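Local atomic coordinates of mandelate racemase / muconate lactonizing enzyme, C-terminal domain protein (Pseudovibrio sp. JE062, PDB entry 4JHM), a protein that is a member of the enolase superfamily that pairs an N-terminal capping domain with a C-terminal TIM-barrel-like domain. Residues P32-N37 and N60-C65; R131-S136 and Y347-A352. All coordinates share one frame; numbering follows the deposited sequence.

Contact 1: P32-N37 and N60-C65; sequences PLLYTN and NFFDRC
The F62 ring meets segment P32-N37 through its CD1-CE1 side: T36 OG1 lies at its edge, near the ring plane, 3.6 Å from F62 CD1. L34 CB and Y35 O approach obliquely, L34 CB at 3.9 Å from F62 CE1, and the L34 and F62 side chains cross at about a right angle. With chi1 at -64°, F62 CG stands anti to its own carbonyl carbon, which turns the ring back along the strand toward L34. Of the L34 side chain, methyl CD2 reaches the backbone instead, 3.6 Å from N60 O.

The directed polar link is D63 N to T36 OG1, 3.0 Å long and nearly straight at 169°. T36 chi1 of -57° sets OG1 beside its backbone N and leaves CG2 to pack 3.8 Å from D63 O, so both branches of the threonine engage the same residue. Both D63 carboxylate oxygens have partners: OD1 accepts a weak capping bond from C65 N at the start of helix 65-73, while OD2 bonds S56 OG. F61 makes a cation-pi contact with R71 of a second subunit.

In the antiparallel sheet of the N-terminal capping domain, strand 34-44 pairs with strand 50-58, and F370 of strand 369-376 also touches T36. N60-C65 connects strand 50-58 to helix 65-73, lying against the start of 34-44.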
loop_
_atom_site.group_PDB
_atom_site.type_symbol
_atom_site.label_atom_id
_atom_site.label_comp_id
_atom_site.label_asym_id
_atom_site.label_seq_id
_atom_site.Cartn_x
_atom_site.Cartn_y
_atom_site.Cartn_z
ATOM N N PRO A 32 27.973 30.064 -21.329
ATOM C CA PRO A 32 27.549 31.156 -20.442
ATOM C C PRO A 32 26.149 31.659 -20.765
ATOM O O PRO A 32 25.866 31.984 -21.917
ATOM C CB PRO A 32 28.584 32.255 -20.711
ATOM C CG PRO A 32 29.113 31.956 -22.074
ATOM C CD PRO A 32 29.096 30.461 -22.197
ATOM N N LEU A 33 25.284 31.725 -19.757
ATOM C CA LEU A 33 23.900 32.132 -19.974
ATOM C C LEU A 33 23.764 33.645 -20.089
ATOM O O LEU A 33 24.285 34.391 -19.259
ATOM C CB LEU A 33 23.006 31.644 -18.837
ATOM C CG LEU A 33 22.899 30.134 -18.639
ATOM C CD1 LEU A 33 22.104 29.836 -17.376
ATOM C CD2 LEU A 33 22.272 29.456 -19.850
ATOM N N LEU A 34 23.051 34.079 -21.124
ATOM C CA LEU A 34 22.689 35.480 -21.299
ATOM C C LEU A 34 21.323 35.730 -20.673
ATOM O O LEU A 34 20.327 35.124 -21.069
ATOM C CB LEU A 34 22.646 35.841 -22.784
ATOM C CG LEU A 34 23.960 36.227 -23.475
ATOM C CD1 LEU A 34 25.109 35.323 -23.061
ATOM C CD2 LEU A 34 23.772 36.196 -24.982
ATOM N N TYR A 35 21.280 36.631 -19.698
ATOM C CA TYR A 35 20.049 36.902 -18.962
ATOM C C TYR A 35 19.211 37.996 -19.614
ATOM O O TYR A 35 19.703 39.079 -19.911
ATOM C CB TYR A 35 20.367 37.228 -17.499
ATOM C CG TYR A 35 20.576 35.969 -16.703
ATOM C CD1 TYR A 35 21.667 35.144 -16.951
ATOM C CD2 TYR A 35 19.661 35.570 -15.745
ATOM C CE1 TYR A 35 21.852 33.967 -16.245
ATOM C CE2 TYR A 35 19.838 34.395 -15.037
ATOM C CZ TYR A 35 20.935 33.598 -15.292
ATOM O OH TYR A 35 21.110 32.433 -14.587
ATOM N N THR A 36 17.944 37.668 -19.849
ATOM C CA THR A 36 16.967 38.587 -20.400
ATOM C C THR A 36 15.837 38.751 -19.406
ATOM O O THR A 36 15.446 37.785 -18.739
ATOM C CB THR A 36 16.338 38.031 -21.679
ATOM O OG1 THR A 36 17.361 37.748 -22.634
ATOM C CG2 THR A 36 15.358 39.023 -22.262
ATOM N N ASN A 37 15.311 39.968 -19.309
ATOM C CA ASN A 37 14.136 40.231 -18.492
ATOM C C ASN A 37 12.960 40.581 -19.397
ATOM O O ASN A 37 13.109 41.366 -20.334
ATOM C CB ASN A 37 14.415 41.370 -17.515
ATOM C CG ASN A 37 13.400 41.444 -16.387
ATOM O OD1 ASN A 37 12.395 40.736 -16.386
ATOM N ND2 ASN A 37 13.661 42.311 -15.419
ATOM N N ASN A 60 23.953 32.111 -26.725
ATOM C CA ASN A 60 24.172 32.785 -28.003
ATOM C C ASN A 60 23.521 34.167 -28.095
ATOM O O ASN A 60 24.200 35.157 -28.359
ATOM C CB ASN A 60 23.681 31.906 -29.152
ATOM C CG ASN A 60 24.191 30.484 -29.051
ATOM O OD1 ASN A 60 25.373 30.252 -28.803
ATOM N ND2 ASN A 60 23.301 29.522 -29.241
ATOM N N PHE A 61 22.211 34.241 -27.895
ATOM C CA PHE A 61 21.506 35.513 -28.007
ATOM C C PHE A 61 20.569 35.732 -26.828
ATOM O O PHE A 61 20.170 34.782 -26.164
ATOM C CB PHE A 61 20.687 35.567 -29.302
ATOM C CG PHE A 61 21.463 35.200 -30.534
ATOM C CD1 PHE A 61 22.346 36.098 -31.108
ATOM C CD2 PHE A 61 21.293 33.958 -31.131
ATOM C CE1 PHE A 61 23.061 35.759 -32.246
ATOM C CE2 PHE A 61 22.002 33.613 -32.268
ATOM C CZ PHE A 61 22.890 34.512 -32.825
ATOM N N PHE A 62 20.217 36.991 -26.576
ATOM C CA PHE A 62 19.138 37.303 -25.654
ATOM C C PHE A 62 17.836 36.748 -26.219
ATOM O O PHE A 62 17.728 36.499 -27.419
ATOM C CB PHE A 62 19.026 38.805 -25.425
ATOM C CG PHE A 62 20.232 39.402 -24.761
ATOM C CD1 PHE A 62 20.563 39.052 -23.457
ATOM C CD2 PHE A 62 21.037 40.314 -25.439
ATOM C CE1 PHE A 62 21.678 39.595 -22.843
ATOM C CE2 PHE A 62 22.150 40.862 -24.827
ATOM C CZ PHE A 62 22.470 40.500 -23.529
ATOM N N ASP A 63 16.849 36.570 -25.351
ATOM C CA ASP A 63 15.684 35.754 -25.667
ATOM C C ASP A 63 14.480 36.562 -26.139
ATOM O O ASP A 63 14.034 37.480 -25.454
ATOM C CB ASP A 63 15.299 34.947 -24.424
ATOM C CG ASP A 63 14.215 33.937 -24.693
ATOM O OD1 ASP A 63 14.304 33.218 -25.709
ATOM O OD2 ASP A 63 13.280 33.852 -23.873
ATOM N N ARG A 64 13.950 36.205 -27.305
ATOM C CA ARG A 64 12.660 36.734 -27.762
ATOM C C ARG A 64 11.546 35.675 -27.660
ATOM O O ARG A 64 10.403 35.938 -28.026
ATOM C CB ARG A 64 12.756 37.230 -29.203
ATOM C CG ARG A 64 13.828 38.274 -29.467
ATOM C CD ARG A 64 13.856 38.641 -30.944
ATOM N NE ARG A 64 15.101 39.299 -31.325
ATOM C CZ ARG A 64 15.215 40.583 -31.660
ATOM N NH1 ARG A 64 16.402 41.073 -31.992
ATOM N NH2 ARG A 64 14.155 41.382 -31.673
ATOM N N CYS A 65 11.886 34.487 -27.161
ATOM C CA CYS A 65 10.927 33.390 -27.010
ATOM C C CYS A 65 9.725 33.779 -26.158
ATOM O O CYS A 65 8.577 33.587 -26.557
ATOM C CB CYS A 65 11.606 32.173 -26.374
ATOM S SG CYS A 65 10.508 30.752 -26.145
#

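Contact 2: R131-S136 and Y347-A352; sequences RTKIKS and YVHAPA
K133 lies across one face of the Y347 ring, with CE 4.0 Å above the ring plane and displaced from the ring centre. Its NZ stands 4.3 Å from the Y347 ring centroid and only 9° off the normal, a cation-pi geometry. K133 chi1 of 67° tucks CG over its own backbone, flanked by N and C; beyond CG the chain runs extended, and CD passes 3.6 Å from H349 CE1. The K133 and H349 side chains lie side by side, while H349 NE2 is bonded to D343.

K135 reaches Y347 differently: bends at chi2 (-96°) and chi4 bring its NZ back to Y347 OH in a weak 3.3 Å bond. These side chains project from an antiparallel pair in which strand 347-349 flanks 133-139, a strand of the TIM-barrel-like domain that also pairs in parallel with 163-167 and 323-326. The hydrogen-bonded pair I134-V348 is closed by V348 N to I134 O at 2.9 Å and by I134 N to V348 O; A350 N to T132 O extends the ladder. On the face opposite K133, I134 CG2 and V348 CG1 meet at 3.5 Å, and L311 of helix 304-316 packs on both residues.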
loop_
_atom_site.group_PDB
_atom_site.type_symbol
_atom_site.label_atom_id
_atom_site.label_comp_id
_atom_site.label_asym_id
_atom_site.label_seq_id
_atom_site.Cartn_x
_atom_site.Cartn_y
_atom_site.Cartn_z
ATOM N N ARG A 131 4.501 39.033 8.256
ATOM C CA ARG A 131 5.758 39.705 8.543
ATOM C C ARG A 131 5.977 40.792 7.509
ATOM O O ARG A 131 5.430 40.729 6.408
ATOM C CB ARG A 131 6.937 38.729 8.488
ATOM C CG ARG A 131 6.572 37.281 8.762
ATOM C CD ARG A 131 6.582 36.435 7.501
ATOM N NE ARG A 131 7.851 35.730 7.393
ATOM C CZ ARG A 131 8.060 34.669 6.627
ATOM N NH1 ARG A 131 7.090 34.170 5.872
ATOM N NH2 ARG A 131 9.257 34.106 6.621
ATOM N N THR A 132 6.784 41.785 7.868
ATOM C CA THR A 132 7.119 42.856 6.949
ATOM C C THR A 132 8.566 42.697 6.474
ATOM O O THR A 132 9.049 43.465 5.636
ATOM C CB THR A 132 6.883 44.234 7.608
ATOM O OG1 THR A 132 6.647 45.219 6.594
ATOM C CG2 THR A 132 8.067 44.649 8.484
ATOM N N LYS A 133 9.245 41.681 7.003
ATOM C CA LYS A 133 10.624 41.371 6.617
ATOM C C LYS A 133 10.904 39.881 6.781
ATOM O O LYS A 133 10.122 39.169 7.410
ATOM C CB LYS A 133 11.609 42.178 7.467
ATOM C CG LYS A 133 11.629 41.794 8.939
ATOM C CD LYS A 133 12.714 42.551 9.689
ATOM C CE LYS A 133 12.727 42.189 11.167
ATOM N NZ LYS A 133 13.664 43.051 11.940
ATOM N N ILE A 134 12.025 39.412 6.235
ATOM C CA ILE A 134 12.370 37.988 6.311
ATOM C C ILE A 134 13.856 37.711 6.049
ATOM O O ILE A 134 14.506 38.428 5.290
ATOM C CB ILE A 134 11.531 37.178 5.310
ATOM C CG1 ILE A 134 11.998 35.723 5.267
ATOM C CG2 ILE A 134 11.636 37.787 3.921
ATOM C CD1 ILE A 134 11.274 34.882 4.236
ATOM N N LYS A 135 14.386 36.667 6.684
ATOM C CA LYS A 135 15.776 36.244 6.477
ATOM C C LYS A 135 16.030 35.921 5.013
ATOM O O LYS A 135 15.281 35.155 4.411
ATOM C CB LYS A 135 16.088 34.990 7.301
ATOM C CG LYS A 135 16.283 35.232 8.784
ATOM C CD LYS A 135 17.752 35.385 9.128
ATOM C CE LYS A 135 17.934 36.126 10.442
ATOM N NZ LYS A 135 17.189 35.478 11.555
ATOM N N SER A 136 17.093 36.488 4.453
ATOM C CA SER A 136 17.510 36.159 3.097
ATOM C C SER A 136 18.753 35.277 3.110
ATOM O O SER A 136 19.443 35.176 4.121
ATOM C CB SER A 136 17.808 37.436 2.311
ATOM O OG SER A 136 18.864 38.173 2.911
ATOM N N TYR A 347 18.176 40.628 7.021
ATOM C CA TYR A 347 16.766 40.711 6.645
ATOM C C TYR A 347 16.549 41.517 5.372
ATOM O O TYR A 347 17.128 42.586 5.195
ATOM C CB TYR A 347 15.946 41.342 7.776
ATOM C CG TYR A 347 15.897 40.518 9.040
ATOM C CD1 TYR A 347 14.944 39.523 9.212
ATOM C CD2 TYR A 347 16.806 40.736 10.062
ATOM C CE1 TYR A 347 14.901 38.767 10.369
ATOM C CE2 TYR A 347 16.770 39.991 11.223
ATOM C CZ TYR A 347 15.820 39.007 11.373
ATOM O OH TYR A 347 15.798 38.270 12.534
ATOM N N VAL A 348 15.708 40.990 4.487
ATOM C CA VAL A 348 15.214 41.748 3.348
ATOM C C VAL A 348 13.860 42.341 3.725
ATOM O O VAL A 348 13.040 41.668 4.358
ATOM C CB VAL A 348 15.048 40.860 2.107
ATOM C CG1 VAL A 348 13.856 39.934 2.274
ATOM C CG2 VAL A 348 14.874 41.712 0.864
ATOM N N HIS A 349 13.626 43.595 3.344
ATOM C CA HIS A 349 12.398 44.291 3.721
ATOM C C HIS A 349 11.437 44.471 2.554
ATOM O O HIS A 349 11.857 44.660 1.418
ATOM C CB HIS A 349 12.729 45.665 4.307
ATOM C CG HIS A 349 13.361 45.603 5.659
ATOM N ND1 HIS A 349 12.627 45.619 6.824
ATOM C CD2 HIS A 349 14.659 45.517 6.032
ATOM C CE1 HIS A 349 13.446 45.548 7.858
ATOM N NE2 HIS A 349 14.685 45.486 7.405
ATOM N N ALA A 350 10.143 44.421 2.849
ATOM C CA ALA A 350 9.125 44.731 1.860
ATOM C C ALA A 350 9.339 46.152 1.374
ATOM O O ALA A 350 9.548 47.052 2.183
ATOM C CB ALA A 350 7.741 44.597 2.465
ATOM N N PRO A 351 9.295 46.357 0.046
ATOM C CA PRO A 351 9.456 47.691 -0.544
ATOM C C PRO A 351 8.429 48.698 -0.031
ATOM O O PRO A 351 7.482 48.324 0.660
ATOM C CB PRO A 351 9.264 47.443 -2.043
ATOM C CG PRO A 351 9.596 46.000 -2.242
ATOM C CD PRO A 351 9.180 45.304 -0.979
ATOM N N ALA A 352 8.620 49.963 -0.387
ATOM C CA ALA A 352 7.855 51.061 0.192
ATOM C C ALA A 352 6.451 51.207 -0.395
ATOM O O ALA A 352 5.472 51.297 0.349
ATOM C CB ALA A 352 8.622 52.363 0.024
#

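Overall arrangement
From the N terminus the chain runs through strand 8-16 and reaches P32-N37. Contact 1 then closes a short loop: the 22 residues between its segments are largely strand, and it ties the start of strand 34-44 to the lead-in of helix 65-73 within the N-terminal domain. Contact 2 opens later at R131-S136 and closes at Y347-A352, with 210 residues between the segments, spanning most of the barrel-like domain's strands and helices and bringing strand 347-349 back beside 133-139. The two neither nest nor cross but follow in series. The centres of contacts 1 and 2 lie about 30 Å apart, on opposite sides of the chain's centre. Their nearest atoms are about 14 Å apart.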